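Local atomic coordinates of alkaline phosphatase (Thermus thermophilus, PDB entry 7KWD), a protein that probably hydrolyses phosphate monoesters as a homodimeric alkaline phosphatase that binds zinc and magnesium ions. Residues E131-T143 with L247-H261. Sequence-based numbering, arbitrary orientation.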
loop_
_atom_site.group_PDB
_atom_site.type_symbol
_atom_site.label_atom_id
_atom_site.label_comp_id
_atom_site.label_asym_id
_atom_site.label_seq_id
_atom_site.Cartn_x
_atom_site.Cartn_y
_atom_site.Cartn_z
ATOM N N GLU A 131 -14.323 32.930 7.772
ATOM C CA GLU A 131 -14.327 34.343 7.389
ATOM C C GLU A 131 -15.314 34.627 6.273
ATOM O O GLU A 131 -15.789 35.760 6.148
ATOM C CB GLU A 131 -12.925 34.803 6.960
ATOM C CG GLU A 131 -11.939 34.840 8.139
ATOM C CD GLU A 131 -10.492 35.051 7.708
ATOM O OE1 GLU A 131 -10.262 35.483 6.547
ATOM O OE2 GLU A 131 -9.596 34.783 8.553
ATOM N N ALA A 132 -15.611 33.628 5.451
ATOM C CA ALA A 132 -16.563 33.768 4.366
ATOM C C ALA A 132 -17.979 33.373 4.766
ATOM O O ALA A 132 -18.840 33.211 3.898
ATOM C CB ALA A 132 -16.122 32.923 3.180
ATOM N N GLY A 133 -18.219 33.163 6.051
ATOM C CA GLY A 133 -19.552 32.937 6.546
ATOM C C GLY A 133 -19.976 31.497 6.662
ATOM O O GLY A 133 -21.158 31.238 6.916
ATOM N N LYS A 134 -19.077 30.542 6.461
ATOM C CA LYS A 134 -19.455 29.152 6.679
ATOM C C LYS A 134 -19.349 28.824 8.165
ATOM O O LYS A 134 -18.409 29.246 8.831
ATOM C CB LYS A 134 -18.553 28.201 5.874
ATOM C CG LYS A 134 -18.351 28.548 4.349
ATOM C CD LYS A 134 -19.542 28.185 3.515
ATOM C CE LYS A 134 -19.406 28.734 2.059
ATOM N NZ LYS A 134 -20.546 28.330 1.246
ATOM N N ALA A 135 -20.316 28.062 8.679
ATOM C CA ALA A 135 -20.154 27.369 9.945
ATOM C C ALA A 135 -19.072 26.297 9.818
ATOM O O ALA A 135 -18.837 25.739 8.741
ATOM C CB ALA A 135 -21.476 26.733 10.371
ATOM N N VAL A 136 -18.390 26.027 10.931
ATOM C CA VAL A 136 -17.270 25.097 10.969
ATOM C C VAL A 136 -17.536 24.057 12.047
ATOM O O VAL A 136 -17.948 24.405 13.165
ATOM C CB VAL A 136 -15.938 25.827 11.250
ATOM C CG1 VAL A 136 -14.772 24.838 11.384
ATOM C CG2 VAL A 136 -15.649 26.835 10.183
ATOM N N GLY A 137 -17.279 22.796 11.711
ATOM C CA GLY A 137 -17.341 21.709 12.681
ATOM C C GLY A 137 -16.092 20.856 12.608
ATOM O O GLY A 137 -15.562 20.608 11.535
ATOM N N LEU A 138 -15.607 20.429 13.780
ATOM C CA LEU A 138 -14.511 19.473 13.897
ATOM C C LEU A 138 -14.977 18.288 14.746
ATOM O O LEU A 138 -15.380 18.454 15.903
ATOM C CB LEU A 138 -13.276 20.129 14.520
ATOM C CG LEU A 138 -12.717 21.361 13.792
ATOM C CD1 LEU A 138 -11.640 22.081 14.600
ATOM C CD2 LEU A 138 -12.153 20.942 12.443
ATOM N N VAL A 139 -14.917 17.098 14.183
ATOM C CA VAL A 139 -15.387 15.901 14.863
ATOM C C VAL A 139 -14.313 14.853 14.738
ATOM O O VAL A 139 -13.894 14.525 13.614
ATOM C CB VAL A 139 -16.712 15.383 14.260
ATOM C CG1 VAL A 139 -17.145 14.113 15.006
ATOM C CG2 VAL A 139 -17.788 16.434 14.370
ATOM N N THR A 140 -13.874 14.302 15.870
ATOM C CA THR A 140 -12.798 13.323 15.774
ATOM C C THR A 140 -12.807 12.349 16.936
ATOM O O THR A 140 -13.413 12.607 17.968
ATOM C CB THR A 140 -11.437 14.027 15.730
ATOM O OG1 THR A 140 -10.384 13.066 15.752
ATOM C CG2 THR A 140 -11.290 14.950 16.933
ATOM N N THR A 141 -12.133 11.216 16.740
ATOM C CA THR A 141 -11.907 10.254 17.809
ATOM C C THR A 141 -10.594 10.501 18.544
ATOM O O THR A 141 -10.342 9.839 19.559
ATOM C CB THR A 141 -11.908 8.815 17.265
ATOM O OG1 THR A 141 -10.938 8.698 16.213
ATOM C CG2 THR A 141 -13.284 8.423 16.749
ATOM N N THR A 142 -9.747 11.413 18.056
ATOM C CA THR A 142 -8.617 11.851 18.852
ATOM C C THR A 142 -9.077 12.923 19.838
ATOM O O THR A 142 -10.243 13.352 19.831
ATOM C CB THR A 142 -7.493 12.402 17.967
ATOM O OG1 THR A 142 -7.944 13.607 17.331
ATOM C CG2 THR A 142 -7.066 11.386 16.890
ATOM N N THR A 143 -8.139 13.399 20.672
ATOM C CA THR A 143 -8.342 14.663 21.365
ATOM C C THR A 143 -8.782 15.700 20.343
ATOM O O THR A 143 -8.294 15.729 19.210
ATOM C CB THR A 143 -7.072 15.133 22.078
ATOM O OG1 THR A 143 -6.003 15.158 21.145
ATOM C CG2 THR A 143 -6.720 14.191 23.237
ATOM N N LEU A 247 -17.831 7.309 16.624
ATOM C CA LEU A 247 -17.681 8.412 15.675
ATOM C C LEU A 247 -19.033 8.763 15.048
ATOM O O LEU A 247 -19.388 9.948 14.921
ATOM C CB LEU A 247 -16.636 8.055 14.631
ATOM C CG LEU A 247 -16.237 9.218 13.700
ATOM C CD1 LEU A 247 -15.758 10.417 14.478
ATOM C CD2 LEU A 247 -15.150 8.715 12.741
ATOM N N LYS A 248 -19.824 7.743 14.695
ATOM C CA LYS A 248 -21.138 7.996 14.105
ATOM C C LYS A 248 -21.996 8.867 15.007
ATOM O O LYS A 248 -22.634 9.832 14.541
ATOM C CB LYS A 248 -21.858 6.665 13.835
ATOM C CG LYS A 248 -23.272 6.834 13.232
ATOM C CD LYS A 248 -23.915 5.448 13.055
ATOM C CE LYS A 248 -25.233 5.492 12.277
ATOM N NZ LYS A 248 -25.836 4.121 12.248
ATOM N N GLU A 249 -22.056 8.532 16.300
ATOM C CA GLU A 249 -22.894 9.301 17.223
ATOM C C GLU A 249 -22.477 10.762 17.255
ATOM O O GLU A 249 -23.316 11.657 17.395
ATOM C CB GLU A 249 -22.823 8.704 18.637
ATOM C CG GLU A 249 -23.718 7.461 18.816
ATOM C CD GLU A 249 -23.486 6.680 20.116
ATOM O OE1 GLU A 249 -22.346 6.615 20.641
ATOM O OE2 GLU A 249 -24.474 6.109 20.605
ATOM N N MET A 250 -21.178 11.019 17.167
ATOM C CA MET A 250 -20.702 12.400 17.163
ATOM C C MET A 250 -21.090 13.102 15.867
ATOM O O MET A 250 -21.591 14.230 15.899
ATOM C CB MET A 250 -19.185 12.418 17.381
ATOM C CG MET A 250 -18.787 12.112 18.831
ATOM S SD MET A 250 -17.060 12.381 19.227
ATOM C CE MET A 250 -16.224 11.019 18.725
ATOM N N VAL A 251 -20.918 12.439 14.714
ATOM C CA VAL A 251 -21.366 13.054 13.458
ATOM C C VAL A 251 -22.880 13.311 13.469
ATOM O O VAL A 251 -23.348 14.363 13.005
ATOM C CB VAL A 251 -20.941 12.183 12.263
ATOM C CG1 VAL A 251 -21.516 12.736 10.997
ATOM C CG2 VAL A 251 -19.395 12.136 12.150
ATOM N N GLN A 252 -23.676 12.354 13.975
ATOM C CA GLN A 252 -25.133 12.553 13.991
ATOM C C GLN A 252 -25.510 13.836 14.723
ATOM O O GLN A 252 -26.482 14.503 14.342
ATOM C CB GLN A 252 -25.838 11.366 14.650
ATOM C CG GLN A 252 -25.721 10.090 13.867
ATOM C CD GLN A 252 -26.375 8.895 14.556
ATOM O OE1 GLN A 252 -25.934 8.442 15.634
ATOM N NE2 GLN A 252 -27.393 8.327 13.900
ATOM N N ALA A 253 -24.738 14.214 15.747
ATOM C CA ALA A 253 -25.018 15.454 16.460
ATOM C C ALA A 253 -24.531 16.670 15.690
ATOM O O ALA A 253 -25.164 17.730 15.732
ATOM C CB ALA A 253 -24.371 15.423 17.854
ATOM N N ALA A 254 -23.406 16.552 14.988
ATOM C CA ALA A 254 -22.826 17.733 14.363
ATOM C C ALA A 254 -23.526 18.086 13.061
ATOM O O ALA A 254 -23.746 19.265 12.766
ATOM C CB ALA A 254 -21.338 17.508 14.100
ATOM N N LEU A 255 -23.849 17.089 12.265
ATOM C CA LEU A 255 -24.275 17.347 10.896
ATOM C C LEU A 255 -25.533 18.189 10.845
ATOM O O LEU A 255 -25.534 19.221 10.157
ATOM C CB LEU A 255 -24.451 16.003 10.193
ATOM C CG LEU A 255 -24.436 15.913 8.680
ATOM C CD1 LEU A 255 -23.261 16.603 8.047
ATOM C CD2 LEU A 255 -24.436 14.396 8.358
ATOM N N PRO A 256 -26.612 17.843 11.540
ATOM C CA PRO A 256 -27.801 18.705 11.489
ATOM C C PRO A 256 -27.562 20.119 11.981
ATOM O O PRO A 256 -28.204 21.039 11.462
ATOM C CB PRO A 256 -28.823 17.967 12.368
ATOM C CG PRO A 256 -28.042 16.934 13.149
ATOM C CD PRO A 256 -26.772 16.652 12.397
ATOM N N ARG A 257 -26.659 20.338 12.951
ATOM C CA ARG A 257 -26.394 21.699 13.410
ATOM C C ARG A 257 -25.687 22.507 12.337
ATOM O O ARG A 257 -26.046 23.653 12.064
ATOM C CB ARG A 257 -25.538 21.675 14.671
ATOM C CG ARG A 257 -26.253 21.050 15.852
ATOM C CD ARG A 257 -25.319 20.863 17.054
ATOM N NE ARG A 257 -26.064 20.762 18.311
ATOM C CZ ARG A 257 -26.631 19.648 18.765
ATOM N NH1 ARG A 257 -26.565 18.512 18.088
ATOM N NH2 ARG A 257 -27.288 19.673 19.910
ATOM N N LEU A 258 -24.674 21.927 11.714
ATOM C CA LEU A 258 -23.965 22.651 10.666
ATOM C C LEU A 258 -24.882 22.893 9.482
ATOM O O LEU A 258 -24.875 23.979 8.896
ATOM C CB LEU A 258 -22.710 21.869 10.264
ATOM C CG LEU A 258 -21.757 21.600 11.429
ATOM C CD1 LEU A 258 -20.659 20.615 11.078
ATOM C CD2 LEU A 258 -21.159 22.945 11.839
ATOM N N ALA A 259 -25.727 21.905 9.155
ATOM C CA ALA A 259 -26.585 22.029 7.982
ATOM C C ALA A 259 -27.638 23.111 8.142
ATOM O O ALA A 259 -28.149 23.603 7.134
ATOM C CB ALA A 259 -27.274 20.689 7.685
ATOM N N ALA A 260 -27.982 23.477 9.377
ATOM C CA ALA A 260 -29.024 24.474 9.606
ATOM C C ALA A 260 -28.562 25.887 9.303
ATOM O O ALA A 260 -29.397 26.775 9.142
ATOM C CB ALA A 260 -29.471 24.414 11.060
ATOM N N HIS A 261 -27.251 26.107 9.246
ATOM C CA HIS A 261 -26.669 27.438 9.085
ATOM C C HIS A 261 -26.913 27.980 7.686
ATOM O O HIS A 261 -26.728 27.289 6.677
ATOM C CB HIS A 261 -25.168 27.338 9.370
ATOM C CG HIS A 261 -24.484 28.640 9.648
ATOM N ND1 HIS A 261 -24.489 29.232 10.895
ATOM C CD2 HIS A 261 -23.685 29.415 8.864
ATOM C CE1 HIS A 261 -23.762 30.342 10.856
ATOM N NE2 HIS A 261 -23.262 30.475 9.635
#
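Val139 presses both its methyls onto helix 247-259, straddling the helix surface. Its CG1, anti to the backbone N (chi1 179°), lies 3.6 Å from Met250 CB and also touches Leu247 CD1 and Val251 CG2, while CG2 rests on Ala254, 3.7 Å from its CB. Beyond Val139 the Met250 chain bends at its last torsion (chi3 -82°), which brings CE to 3.3 Å from Thr140 O. Leu247 crosses the Thr141 side chain at about a right angle, its CD1 3.9 Å from Thr141 CG2.

Further back along the strand, Leu258 CD1 lies against the bare backbone of Gly137, 3.8 Å from its CA. The other branch, CD2, lies over the backbone at Val136 and reaches Ala135 CB. Past the helix end, His261 lays one ring face against Ala135, a CH-pi contact with CB 3.8 Å from the ring centroid and 19° off its normal. Gly133 O lies in the plane of the same ring at its edge, 3.5 Å from His261 NE2.

The helix runs nearly antiparallel to strand 135-140, and Val251 and Leu258 also pack on neighbouring strand 265-271. On the strand's other face, Val136 and Leu138 meet helix 125-131. Thr140 OG1 accepts from Thr142 N in an ST turn and is hydrogen-bonded to OE1 of Glu270, a magnesium ligand. This is the helix-on-sheet layering of the alpha/beta alkaline phosphatase fold, with the strand's C-terminal end beside the metal site.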